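Local coordinates for De novo designed switch protein caging a hemagglutinin binder (sCageHA267_1S) (Synthetic construct, PDB 7CBC), which is a designed switch whose helical bundle cages a small hemagglutinin-binding domain, probably releasing it for binding when the cage is opened, at residues L38-L43 with D55-V60; K63-I68 with L132-V137; K7-S12 with A283-S288; L15-I20 with A299-D304. One frame throughout, in Å; residues are numbered along the deposited sequence.

Interaction 1. Residues L38-L43 with D55-V60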
loop_
_atom_site.group_PDB
_atom_site.type_symbol
_atom_site.label_atom_id
_atom_site.label_comp_id
_atom_site.label_asym_id
_atom_site.label_seq_id
_atom_site.Cartn_x
_atom_site.Cartn_y
_atom_site.Cartn_z
ATOM N N LEU A 38 6.700 -17.238 -10.379
ATOM C CA LEU A 38 7.509 -18.388 -9.998
ATOM C C LEU A 38 7.077 -19.627 -10.766
ATOM O O LEU A 38 7.919 -20.376 -11.276
ATOM C CB LEU A 38 7.427 -18.624 -8.494
ATOM C CG LEU A 38 8.092 -17.513 -7.675
ATOM C CD1 LEU A 38 8.192 -17.927 -6.222
ATOM C CD2 LEU A 38 9.470 -17.159 -8.241
ATOM N N GLU A 39 5.765 -19.842 -10.876
ATOM C CA GLU A 39 5.248 -20.969 -11.639
ATOM C C GLU A 39 5.681 -20.902 -13.097
ATOM O O GLU A 39 6.020 -21.926 -13.699
ATOM C CB GLU A 39 3.727 -21.006 -11.541
ATOM C CG GLU A 39 3.215 -21.394 -10.175
ATOM C CD GLU A 39 2.815 -22.848 -10.125
ATOM O OE1 GLU A 39 2.415 -23.385 -11.183
ATOM O OE2 GLU A 39 2.906 -23.455 -9.035
ATOM N N LEU A 40 5.665 -19.706 -13.685
ATOM C CA LEU A 40 6.061 -19.575 -15.082
ATOM C C LEU A 40 7.540 -19.890 -15.271
ATOM O O LEU A 40 7.927 -20.568 -16.237
ATOM C CB LEU A 40 5.736 -18.170 -15.576
ATOM C CG LEU A 40 6.214 -17.899 -16.999
ATOM C CD1 LEU A 40 5.642 -18.943 -17.969
ATOM C CD2 LEU A 40 5.877 -16.473 -17.433
ATOM N N VAL A 41 8.389 -19.402 -14.364
ATOM C CA VAL A 41 9.805 -19.744 -14.437
ATOM C C VAL A 41 9.987 -21.251 -14.357
ATOM O O VAL A 41 10.777 -21.840 -15.107
ATOM C CB VAL A 41 10.588 -19.029 -13.325
ATOM C CG1 VAL A 41 12.004 -19.558 -13.274
ATOM C CG2 VAL A 41 10.587 -17.549 -13.573
ATOM N N TYR A 42 9.242 -21.903 -13.457
ATOM C CA TYR A 42 9.411 -23.334 -13.248
ATOM C C TYR A 42 9.060 -24.118 -14.506
ATOM O O TYR A 42 9.720 -25.113 -14.832
ATOM C CB TYR A 42 8.564 -23.794 -12.059
ATOM C CG TYR A 42 8.849 -25.217 -11.618
ATOM C CD1 TYR A 42 9.646 -25.478 -10.506
ATOM C CD2 TYR A 42 8.325 -26.299 -12.310
ATOM C CE1 TYR A 42 9.914 -26.783 -10.101
ATOM C CE2 TYR A 42 8.597 -27.594 -11.920
ATOM C CZ TYR A 42 9.377 -27.838 -10.812
ATOM O OH TYR A 42 9.629 -29.143 -10.431
ATOM N N LEU A 43 8.031 -23.680 -15.233
ATOM C CA LEU A 43 7.641 -24.384 -16.444
ATOM C C LEU A 43 8.586 -24.096 -17.599
ATOM O O LEU A 43 8.784 -24.961 -18.459
ATOM C CB LEU A 43 6.209 -24.018 -16.825
ATOM C CG LEU A 43 5.268 -25.229 -16.807
ATOM C CD1 LEU A 43 3.920 -24.858 -17.393
ATOM C CD2 LEU A 43 5.878 -26.435 -17.547
ATOM N N ASP A 55 1.352 -20.897 -25.593
ATOM C CA ASP A 55 0.039 -21.014 -24.961
ATOM C C ASP A 55 0.114 -20.723 -23.468
ATOM O O ASP A 55 -0.794 -20.098 -22.904
ATOM C CB ASP A 55 -0.536 -22.417 -25.189
ATOM C CG ASP A 55 -1.184 -22.575 -26.556
ATOM O OD1 ASP A 55 -1.804 -21.598 -27.035
ATOM O OD2 ASP A 55 -1.081 -23.683 -27.143
ATOM N N GLU A 56 1.175 -21.187 -22.807
ATOM C CA GLU A 56 1.288 -20.969 -21.372
ATOM C C GLU A 56 1.722 -19.542 -21.067
ATOM O O GLU A 56 1.319 -18.973 -20.048
ATOM C CB GLU A 56 2.251 -21.980 -20.757
ATOM C CG GLU A 56 1.839 -23.420 -20.998
ATOM C CD GLU A 56 1.436 -24.125 -19.712
ATOM O OE1 GLU A 56 0.952 -23.425 -18.796
ATOM O OE2 GLU A 56 1.584 -25.364 -19.644
ATOM N N ILE A 57 2.543 -18.948 -21.935
ATOM C CA ILE A 57 2.842 -17.524 -21.811
ATOM C C ILE A 57 1.562 -16.702 -21.934
ATOM O O ILE A 57 1.285 -15.829 -21.103
ATOM C CB ILE A 57 3.892 -17.096 -22.850
ATOM C CG1 ILE A 57 5.272 -17.650 -22.480
ATOM C CG2 ILE A 57 3.948 -15.575 -22.977
ATOM C CD1 ILE A 57 5.981 -16.870 -21.420
ATOM N N LYS A 58 0.754 -16.978 -22.966
ATOM C CA LYS A 58 -0.507 -16.256 -23.120
ATOM C C LYS A 58 -1.392 -16.413 -21.886
ATOM O O LYS A 58 -2.035 -15.449 -21.445
ATOM C CB LYS A 58 -1.255 -16.743 -24.363
ATOM C CG LYS A 58 -2.585 -16.010 -24.604
ATOM C CD LYS A 58 -3.546 -16.801 -25.488
ATOM C CE LYS A 58 -2.791 -17.620 -26.542
ATOM N NZ LYS A 58 -3.638 -18.103 -27.676
ATOM N N GLU A 59 -1.437 -17.619 -21.315
ATOM C CA GLU A 59 -2.337 -17.865 -20.202
ATOM C C GLU A 59 -1.858 -17.177 -18.927
ATOM O O GLU A 59 -2.682 -16.731 -18.132
ATOM C CB GLU A 59 -2.506 -19.367 -19.973
ATOM C CG GLU A 59 -3.694 -19.721 -19.079
ATOM C CD GLU A 59 -3.290 -20.474 -17.815
ATOM O OE1 GLU A 59 -2.074 -20.698 -17.611
ATOM O OE2 GLU A 59 -4.191 -20.837 -17.019
ATOM N N VAL A 60 -0.548 -17.081 -18.705
ATOM C CA VAL A 60 -0.108 -16.326 -17.543
ATOM C C VAL A 60 -0.262 -14.832 -17.804
ATOM O O VAL A 60 -0.538 -14.060 -16.878
ATOM C CB VAL A 60 1.333 -16.700 -17.152
ATOM C CG1 VAL A 60 2.299 -16.305 -18.240
ATOM C CG2 VAL A 60 1.732 -16.068 -15.832
#
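Helix 38-43 and helix 55-60 run antiparallel, 177° between their directions, with axes 11.0 Å apart at closest approach. They belong to the first helical hairpin of the designed six-helix bundle, since helix 3-46 turns back into helix 50-93 a few residues beyond. Leu40 lies nearest Val60 in backbone register, their CA atoms 7.4 Å apart, and its side chain carries the apolar contact. With CG anti to the backbone N (chi1 175°), Leu40 extends toward the second helix and sets its two methyls against residues three apart on it. Its CD2 meets Val60 CG1 at 3.7 Å. Ile57 CD1 is touched by both branches, 4.0 Å from Leu40 CD2 and the same distance from Leu40 CD1. In both pairs the side chains meet at roughly a right angle, and methyl groups do the touching. Helix 99-142 adds to this apolar patch through Val137, which touches both Leu40 and Ile57, and Ile134, which packs on Ile57. Toward the hairpin turn the chemistry becomes mixed. Glu56 is bent at chi2 (-113°), which sets its carboxylate against the CD1 methyl of Leu43, a contact of a methyl with a charged group and not a hydrogen bond. Leu43 CD1 lies 3.3 Å from Glu56 OE2 and 3.6 Å from Glu56 OE1.

Interaction 2. Residues K63-I68 with L132-V137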
loop_
_atom_site.group_PDB
_atom_site.type_symbol
_atom_site.label_atom_id
_atom_site.label_comp_id
_atom_site.label_asym_id
_atom_site.label_seq_id
_atom_site.Cartn_x
_atom_site.Cartn_y
_atom_site.Cartn_z
ATOM N N LYS A 63 -3.906 -14.280 -17.131
ATOM C CA LYS A 63 -4.153 -14.410 -15.697
ATOM C C LYS A 63 -3.620 -13.197 -14.936
ATOM O O LYS A 63 -4.266 -12.713 -13.998
ATOM C CB LYS A 63 -3.534 -15.701 -15.161
ATOM C CG LYS A 63 -4.346 -16.385 -14.043
ATOM C CD LYS A 63 -4.335 -15.598 -12.712
ATOM C CE LYS A 63 -5.301 -16.184 -11.655
ATOM N NZ LYS A 63 -5.032 -15.743 -10.233
ATOM N N SER A 64 -2.453 -12.684 -15.335
ATOM C CA SER A 64 -1.891 -11.501 -14.692
ATOM C C SER A 64 -2.767 -10.276 -14.910
ATOM O O SER A 64 -2.982 -9.485 -13.979
ATOM C CB SER A 64 -0.482 -11.239 -15.217
ATOM O OG SER A 64 0.369 -12.315 -14.880
ATOM N N LYS A 65 -3.269 -10.088 -16.133
ATOM C CA LYS A 65 -4.058 -8.899 -16.408
ATOM C C LYS A 65 -5.374 -8.931 -15.647
ATOM O O LYS A 65 -5.882 -7.878 -15.243
ATOM C CB LYS A 65 -4.288 -8.741 -17.914
ATOM C CG LYS A 65 -3.102 -8.088 -18.652
ATOM C CD LYS A 65 -2.223 -9.113 -19.364
ATOM C CE LYS A 65 -0.743 -8.696 -19.460
ATOM N NZ LYS A 65 -0.008 -8.722 -18.151
ATOM N N GLU A 66 -5.919 -10.122 -15.414
ATOM C CA GLU A 66 -7.105 -10.232 -14.585
ATOM C C GLU A 66 -6.796 -9.821 -13.148
ATOM O O GLU A 66 -7.539 -9.042 -12.545
ATOM C CB GLU A 66 -7.655 -11.659 -14.659
ATOM C CG GLU A 66 -8.910 -11.888 -13.827
ATOM C CD GLU A 66 -10.059 -10.952 -14.202
ATOM O OE1 GLU A 66 -10.059 -10.397 -15.331
ATOM O OE2 GLU A 66 -10.963 -10.766 -13.358
ATOM N N ILE A 67 -5.683 -10.315 -12.591
ATOM C CA ILE A 67 -5.264 -9.899 -11.254
ATOM C C ILE A 67 -5.114 -8.387 -11.189
ATOM O O ILE A 67 -5.565 -7.740 -10.237
ATOM C CB ILE A 67 -3.956 -10.611 -10.864
ATOM C CG1 ILE A 67 -4.228 -12.079 -10.536
ATOM C CG2 ILE A 67 -3.280 -9.901 -9.685
ATOM C CD1 ILE A 67 -2.981 -12.890 -10.334
ATOM N N ILE A 68 -4.506 -7.796 -12.213
ATOM C CA ILE A 68 -4.245 -6.365 -12.199
ATOM C C ILE A 68 -5.539 -5.578 -12.382
ATOM O O ILE A 68 -5.786 -4.589 -11.676
ATOM C CB ILE A 68 -3.189 -6.032 -13.266
ATOM C CG1 ILE A 68 -1.800 -6.393 -12.727
ATOM C CG2 ILE A 68 -3.246 -4.578 -13.682
ATOM C CD1 ILE A 68 -0.808 -6.749 -13.795
ATOM N N LEU A 132 7.179 -7.049 -17.828
ATOM C CA LEU A 132 8.609 -7.249 -17.999
ATOM C C LEU A 132 9.009 -8.672 -17.659
ATOM O O LEU A 132 9.795 -9.293 -18.384
ATOM C CB LEU A 132 9.384 -6.266 -17.124
ATOM C CG LEU A 132 10.892 -6.487 -17.145
ATOM C CD1 LEU A 132 11.470 -5.795 -18.356
ATOM C CD2 LEU A 132 11.523 -5.952 -15.881
ATOM N N ASN A 133 8.481 -9.214 -16.559
ATOM C CA ASN A 133 8.912 -10.544 -16.147
ATOM C C ASN A 133 8.400 -11.622 -17.095
ATOM O O ASN A 133 9.065 -12.649 -17.283
ATOM C CB ASN A 133 8.463 -10.816 -14.716
ATOM C CG ASN A 133 9.240 -9.998 -13.704
ATOM O OD1 ASN A 133 10.401 -9.657 -13.931
ATOM N ND2 ASN A 133 8.590 -9.645 -12.593
ATOM N N ILE A 134 7.235 -11.410 -17.706
ATOM C CA ILE A 134 6.730 -12.380 -18.670
ATOM C C ILE A 134 7.543 -12.318 -19.957
ATOM O O ILE A 134 7.945 -13.348 -20.514
ATOM C CB ILE A 134 5.241 -12.128 -18.939
ATOM C CG1 ILE A 134 4.468 -12.152 -17.628
ATOM C CG2 ILE A 134 4.708 -13.171 -19.900
ATOM C CD1 ILE A 134 3.000 -11.838 -17.787
ATOM N N ARG A 135 7.773 -11.103 -20.458
ATOM C CA ARG A 135 8.544 -10.923 -21.678
ATOM C C ARG A 135 9.940 -11.506 -21.522
ATOM O O ARG A 135 10.482 -12.109 -22.461
ATOM C CB ARG A 135 8.606 -9.433 -22.027
ATOM C CG ARG A 135 8.987 -9.143 -23.470
ATOM C CD ARG A 135 9.264 -7.661 -23.720
ATOM N NE ARG A 135 8.347 -6.757 -23.021
ATOM C CZ ARG A 135 8.746 -5.748 -22.242
ATOM N NH1 ARG A 135 10.044 -5.520 -22.063
ATOM N NH2 ARG A 135 7.851 -4.967 -21.638
ATOM N N ALA A 136 10.527 -11.349 -20.332
ATOM C CA ALA A 136 11.855 -11.890 -20.068
ATOM C C ALA A 136 11.873 -13.407 -20.211
ATOM O O ALA A 136 12.761 -13.967 -20.866
ATOM C CB ALA A 136 12.325 -11.474 -18.672
ATOM N N VAL A 137 10.909 -14.093 -19.594
ATOM C CA VAL A 137 10.832 -15.546 -19.726
ATOM C C VAL A 137 10.618 -15.932 -21.187
ATOM O O VAL A 137 11.307 -16.808 -21.732
ATOM C CB VAL A 137 9.718 -16.109 -18.825
ATOM C CG1 VAL A 137 9.332 -17.512 -19.273
ATOM C CG2 VAL A 137 10.159 -16.106 -17.373
#
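Ser64 OG is gripped twice by hydrogen bonds, to Val60 O one turn earlier in its own helix and to Gln130 NE2 of helix 99-142, and between segments 63-68 and 132-137 it meets Ile134. The contact is a thin one inside the designed helical bundle, where helices 50-93 and 99-142 are neighbours, and it buries just 67 Å² with both sides summed. The helices stand well apart here: the nearest CA atoms, those of Ser64 and Ile134, are 9.5 Å from each other. Ile134 reaches across most of that gap. It holds CG1 anti to its own carbonyl carbon (chi1 -56°) and then extends fully at chi2 (177°), which carries CD1 across to the serine. Ile134 CD1 ends 3.9 Å from Ser64 OG, a methyl lying against a hydroxyl whose polar needs are met by other groups. The CB of the serine points toward the facing helix, yet no hydrogen bond crosses between the two segments. Ile134 also touches Lys61 of helix 50-93, and Leu36 of helix 3-46 touches Ser64 as well. Lys65 lies at the exposed margin of the contact, and its bent chain swings round until NZ stands 4.3 Å from Ile134 CD1.

Interaction 3. Residues K7-S12 with A283-S288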
loop_
_atom_site.group_PDB
_atom_site.type_symbol
_atom_site.label_atom_id
_atom_site.label_comp_id
_atom_site.label_asym_id
_atom_site.label_seq_id
_atom_site.Cartn_x
_atom_site.Cartn_y
_atom_site.Cartn_z
ATOM N N LYS A 7 -16.253 14.628 14.342
ATOM C CA LYS A 7 -16.598 14.198 13.001
ATOM C C LYS A 7 -15.355 14.153 12.122
ATOM O O LYS A 7 -15.169 13.201 11.360
ATOM C CB LYS A 7 -17.708 15.120 12.475
ATOM C CG LYS A 7 -18.028 15.178 10.985
ATOM C CD LYS A 7 -17.668 13.950 10.146
ATOM C CE LYS A 7 -18.264 12.614 10.537
ATOM N NZ LYS A 7 -17.579 11.564 9.735
ATOM N N LEU A 8 -14.463 15.133 12.261
ATOM C CA LEU A 8 -13.217 15.122 11.507
ATOM C C LEU A 8 -12.377 13.901 11.846
ATOM O O LEU A 8 -11.937 13.168 10.949
ATOM C CB LEU A 8 -12.437 16.405 11.775
ATOM C CG LEU A 8 -13.096 17.612 11.124
ATOM C CD1 LEU A 8 -12.552 18.916 11.710
ATOM C CD2 LEU A 8 -12.887 17.544 9.626
ATOM N N LEU A 9 -12.151 13.657 13.139
ATOM C CA LEU A 9 -11.389 12.480 13.535
ATOM C C LEU A 9 -12.059 11.204 13.042
ATOM O O LEU A 9 -11.386 10.270 12.601
ATOM C CB LEU A 9 -11.221 12.455 15.051
ATOM C CG LEU A 9 -10.348 11.354 15.641
ATOM C CD1 LEU A 9 -8.925 11.427 15.091
ATOM C CD2 LEU A 9 -10.341 11.452 17.165
ATOM N N GLU A 10 -13.388 11.161 13.086
ATOM C CA GLU A 10 -14.122 10.000 12.599
ATOM C C GLU A 10 -13.910 9.800 11.095
ATOM O O GLU A 10 -13.752 8.664 10.622
ATOM C CB GLU A 10 -15.597 10.186 12.961
ATOM C CG GLU A 10 -16.597 9.199 12.402
ATOM C CD GLU A 10 -18.021 9.776 12.475
ATOM O OE1 GLU A 10 -18.751 9.727 11.454
ATOM O OE2 GLU A 10 -18.397 10.309 13.549
ATOM N N ALA A 11 -13.852 10.892 10.329
ATOM C CA ALA A 11 -13.492 10.780 8.919
ATOM C C ALA A 11 -12.080 10.224 8.756
ATOM O O ALA A 11 -11.849 9.294 7.971
ATOM C CB ALA A 11 -13.618 12.140 8.235
ATOM N N SER A 12 -11.121 10.774 9.505
ATOM C CA SER A 12 -9.722 10.410 9.307
ATOM C C SER A 12 -9.463 8.945 9.636
ATOM O O SER A 12 -8.775 8.246 8.880
ATOM C CB SER A 12 -8.829 11.318 10.149
ATOM O OG SER A 12 -8.661 12.557 9.492
ATOM N N ALA A 283 -7.644 9.275 23.168
ATOM C CA ALA A 283 -7.496 9.518 24.596
ATOM C C ALA A 283 -6.900 10.896 24.851
ATOM O O ALA A 283 -7.302 11.588 25.793
ATOM C CB ALA A 283 -6.637 8.422 25.221
ATOM N N GLU A 284 -5.959 11.318 24.007
ATOM C CA GLU A 284 -5.366 12.638 24.159
ATOM C C GLU A 284 -6.386 13.734 23.894
ATOM O O GLU A 284 -6.346 14.788 24.540
ATOM C CB GLU A 284 -4.142 12.774 23.249
ATOM C CG GLU A 284 -2.863 12.221 23.879
ATOM C CD GLU A 284 -1.764 11.889 22.865
ATOM O OE1 GLU A 284 -1.951 12.127 21.649
ATOM O OE2 GLU A 284 -0.703 11.377 23.292
ATOM N N PHE A 285 -7.336 13.495 23.000
ATOM C CA PHE A 285 -8.444 14.432 22.892
ATOM C C PHE A 285 -9.461 14.299 24.025
ATOM O O PHE A 285 -10.463 15.013 24.007
ATOM C CB PHE A 285 -9.152 14.265 21.545
ATOM C CG PHE A 285 -8.349 14.757 20.375
ATOM C CD1 PHE A 285 -8.172 16.117 20.164
ATOM C CD2 PHE A 285 -7.779 13.867 19.486
ATOM C CE1 PHE A 285 -7.446 16.587 19.095
ATOM C CE2 PHE A 285 -7.040 14.333 18.403
ATOM C CZ PHE A 285 -6.872 15.706 18.217
ATOM N N GLY A 286 -9.251 13.412 24.995
ATOM C CA GLY A 286 -10.142 13.331 26.137
ATOM C C GLY A 286 -11.343 12.419 25.991
ATOM O O GLY A 286 -12.283 12.522 26.796
ATOM N N TYR A 287 -11.349 11.544 24.991
ATOM C CA TYR A 287 -12.413 10.562 24.831
ATOM C C TYR A 287 -12.501 9.654 26.054
ATOM O O TYR A 287 -11.486 9.302 26.662
ATOM C CB TYR A 287 -12.151 9.685 23.592
ATOM C CG TYR A 287 -12.545 10.263 22.239
ATOM C CD1 TYR A 287 -12.081 11.509 21.815
ATOM C CD2 TYR A 287 -13.361 9.543 21.373
ATOM C CE1 TYR A 287 -12.440 12.023 20.557
ATOM C CE2 TYR A 287 -13.729 10.045 20.122
ATOM C CZ TYR A 287 -13.264 11.275 19.712
ATOM O OH TYR A 287 -13.626 11.745 18.461
ATOM N N SER A 288 -13.727 9.250 26.390
ATOM C CA SER A 288 -13.968 8.181 27.348
ATOM C C SER A 288 -13.815 6.824 26.667
ATOM O O SER A 288 -13.826 6.719 25.440
ATOM C CB SER A 288 -15.366 8.293 27.934
ATOM O OG SER A 288 -16.333 8.058 26.920
#
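Leu9 and Tyr287 reach for each other from opposite directions, and the CD2 branch of the leucine meets the phenol end of the tyrosine. Leu9 CD2 lies 3.5 Å from Tyr287 OH and 3.9 Å from Tyr287 CZ, approaching the ring obliquely. The same methyl meets a second ring, again obliquely, at 4.2 Å from Phe285 CD2, so one branch of one leucine bridges two aromatics that lie on either side of a glycine. Leu9 gets there because its CG stands anti to the backbone N (chi1 -175°), which sends the side chain out from helix 3-46 toward the small domain formed by the last helices of the chain. The two rings are brought to it by a Schellman motif that ends helix 274-284. Gly286, with phi 88°, is its turning point, and there a side chain would press on the carbonyl oxygen of Phe285. Beyond the turn Ser288 is the N-cap of helix 289-298. The rings also have other neighbours: Phe285 packs on Leu203 and Ala206 of helix 195-239, and Tyr287 forms a cation-pi pair with Arg6 of helix 3-46. No hydrogen bond links the two segments, so between them the contact is methyl-to-aromatic packing. It rests on shape and burial, with no hydrogen bond to fix its direction, and across it Tyr287 OH has a methyl and not a polar group for its partner.

Interaction 4. Residues L15-I20 with A299-D304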
loop_
_atom_site.group_PDB
_atom_site.type_symbol
_atom_site.label_atom_id
_atom_site.label_comp_id
_atom_site.label_asym_id
_atom_site.label_seq_id
_atom_site.Cartn_x
_atom_site.Cartn_y
_atom_site.Cartn_z
ATOM N N LEU A 15 -11.017 6.771 6.985
ATOM C CA LEU A 15 -10.194 6.802 5.787
ATOM C C LEU A 15 -8.920 5.995 5.967
ATOM O O LEU A 15 -8.433 5.375 5.005
ATOM C CB LEU A 15 -9.868 8.243 5.420
ATOM C CG LEU A 15 -11.044 9.030 4.830
ATOM C CD1 LEU A 15 -10.527 10.349 4.339
ATOM C CD2 LEU A 15 -11.732 8.275 3.696
ATOM N N GLN A 16 -8.365 5.976 7.185
ATOM C CA GLN A 16 -7.179 5.160 7.406
ATOM C C GLN A 16 -7.511 3.675 7.308
ATOM O O GLN A 16 -6.767 2.913 6.683
ATOM C CB GLN A 16 -6.535 5.488 8.748
ATOM C CG GLN A 16 -5.338 4.602 9.037
ATOM C CD GLN A 16 -4.409 5.161 10.095
ATOM O OE1 GLN A 16 -4.554 4.866 11.281
ATOM N NE2 GLN A 16 -3.432 5.959 9.666
ATOM N N ARG A 17 -8.633 3.248 7.893
ATOM C CA ARG A 17 -9.043 1.851 7.757
ATOM C C ARG A 17 -9.157 1.464 6.290
ATOM O O ARG A 17 -8.650 0.418 5.859
ATOM C CB ARG A 17 -10.376 1.625 8.477
ATOM C CG ARG A 17 -10.875 0.170 8.476
ATOM C CD ARG A 17 -9.777 -0.827 8.849
ATOM N NE ARG A 17 -9.273 -0.673 10.213
ATOM C CZ ARG A 17 -8.271 -1.388 10.718
ATOM N NH1 ARG A 17 -7.681 -2.311 9.968
ATOM N NH2 ARG A 17 -7.858 -1.183 11.964
ATOM N N LEU A 18 -9.822 2.312 5.509
ATOM C CA LEU A 18 -9.956 2.082 4.082
ATOM C C LEU A 18 -8.601 1.847 3.428
ATOM O O LEU A 18 -8.431 0.911 2.638
ATOM C CB LEU A 18 -10.651 3.282 3.452
ATOM C CG LEU A 18 -10.826 3.182 1.942
ATOM C CD1 LEU A 18 -12.237 3.641 1.648
ATOM C CD2 LEU A 18 -9.811 4.044 1.193
ATOM N N ASN A 19 -7.625 2.703 3.747
ATOM C CA ASN A 19 -6.293 2.590 3.172
ATOM C C ASN A 19 -5.610 1.312 3.613
ATOM O O ASN A 19 -4.979 0.632 2.795
ATOM C CB ASN A 19 -5.464 3.808 3.556
ATOM C CG ASN A 19 -5.991 5.072 2.930
ATOM O OD1 ASN A 19 -6.524 5.046 1.810
ATOM N ND2 ASN A 19 -5.841 6.196 3.632
ATOM N N ILE A 20 -5.758 0.948 4.888
ATOM C CA ILE A 20 -5.231 -0.329 5.367
ATOM C C ILE A 20 -5.800 -1.484 4.550
ATOM O O ILE A 20 -5.066 -2.379 4.101
ATOM C CB ILE A 20 -5.533 -0.509 6.862
ATOM C CG1 ILE A 20 -4.728 0.495 7.686
ATOM C CG2 ILE A 20 -5.235 -1.956 7.281
ATOM C CD1 ILE A 20 -5.165 0.567 9.100
ATOM N N ALA A 299 -14.179 2.704 12.917
ATOM C CA ALA A 299 -12.972 2.699 12.102
ATOM C C ALA A 299 -12.554 1.284 11.699
ATOM O O ALA A 299 -11.362 1.025 11.459
ATOM C CB ALA A 299 -11.840 3.408 12.843
ATOM N N GLY A 300 -13.505 0.357 11.630
ATOM C CA GLY A 300 -13.229 -0.992 11.166
ATOM C C GLY A 300 -12.328 -1.837 12.038
ATOM O O GLY A 300 -11.840 -2.869 11.569
ATOM N N CYS A 301 -12.064 -1.436 13.279
ATOM C CA CYS A 301 -11.368 -2.332 14.193
ATOM C C CYS A 301 -12.320 -3.441 14.611
ATOM O O CYS A 301 -13.509 -3.202 14.840
ATOM C CB CYS A 301 -10.845 -1.585 15.436
ATOM S SG CYS A 301 -9.544 -0.340 15.104
ATOM N N SER A 302 -11.800 -4.665 14.687
ATOM C CA SER A 302 -12.567 -5.774 15.239
ATOM C C SER A 302 -12.920 -5.490 16.694
ATOM O O SER A 302 -12.485 -4.482 17.268
ATOM C CB SER A 302 -11.767 -7.078 15.148
ATOM O OG SER A 302 -10.608 -7.011 15.969
ATOM N N GLU A 303 -13.697 -6.377 17.316
ATOM C CA GLU A 303 -13.871 -6.266 18.759
ATOM C C GLU A 303 -12.607 -6.686 19.493
ATOM O O GLU A 303 -12.299 -6.139 20.556
ATOM C CB GLU A 303 -15.061 -7.105 19.206
ATOM C CG GLU A 303 -15.706 -6.610 20.469
ATOM C CD GLU A 303 -17.152 -7.031 20.554
ATOM O OE1 GLU A 303 -18.029 -6.141 20.653
ATOM O OE2 GLU A 303 -17.408 -8.254 20.509
ATOM N N ASP A 304 -11.871 -7.652 18.937
ATOM C CA ASP A 304 -10.576 -8.037 19.490
ATOM C C ASP A 304 -9.628 -6.849 19.539
ATOM O O ASP A 304 -8.934 -6.633 20.538
ATOM C CB ASP A 304 -9.954 -9.147 18.643
ATOM C CG ASP A 304 -10.310 -10.535 19.134
ATOM O OD1 ASP A 304 -10.828 -10.661 20.265
ATOM O OD2 ASP A 304 -10.040 -11.498 18.387
#
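The guanidinium of Arg17 has Ile20 CD1, from its own helix, over one face and Gly300 O, 3.6 Å above the plane, over the other, both toward the rim; Ala299 O sits at the edge. That edge contact is the hydrogen bond of the interface: Arg17 NE gives its N-H to Ala299 O at 3.0 Å, with an N-H...O angle of 151°. The oxygen lies near the guanidinium plane and the nitrogen in the carbonyl plane, though the two planes are themselves steeply turned. Arg17 leaves helix 3-46 with CG anti to the backbone N and then bends at chi2 (47°) and chi3 (64°), curling its chain round the carbonyl so that CG comes within 3.1 Å of Ala299 O. The carbonyl belongs to a Schellman motif ending helix 289-298, with Gly300 as its positive-phi residue; a CB there would collide with Arg17 CG. Farther on, Arg17 NH2 stands 3.7 Å from Cys301 SG, which forms a disulfide with Cys275. A leucine in place of Arg17 would probably leave Ala299 O without this donor and open a gap beside Gly300 and Ile20, where the guanidinium had lain. The positive group thus meets a carbonyl just past the C-terminal end of helix 289-298, where it probably interacts favourably with the helix dipole, and ties the bundle to the disulfide-braced domain.

Overall arrangement
Interactions 1 and 2 lie toward one end of the long bundle, share helix 50-93 and touch directly. Both are buried and join bundle helices to each other, but interaction 1 is chiefly aliphatic, with a methyl-carboxylate margin, whereas interaction 2 sets one methyl against polar groups. Interactions 3 and 4 are both anchored on helix 3-46, with centres about 14 Å apart, and dock the C-terminal small domain on the bundle. Interaction 3 is buried and aromatic, whereas interaction 4 is only partly buried and uses an arginine-to-carbonyl hydrogen bond. Helix 3-46 thus serves the bundle in interaction 1 and the domain in interactions 3 and 4, the centres of interactions 1 and 3 lying about 50 Å apart.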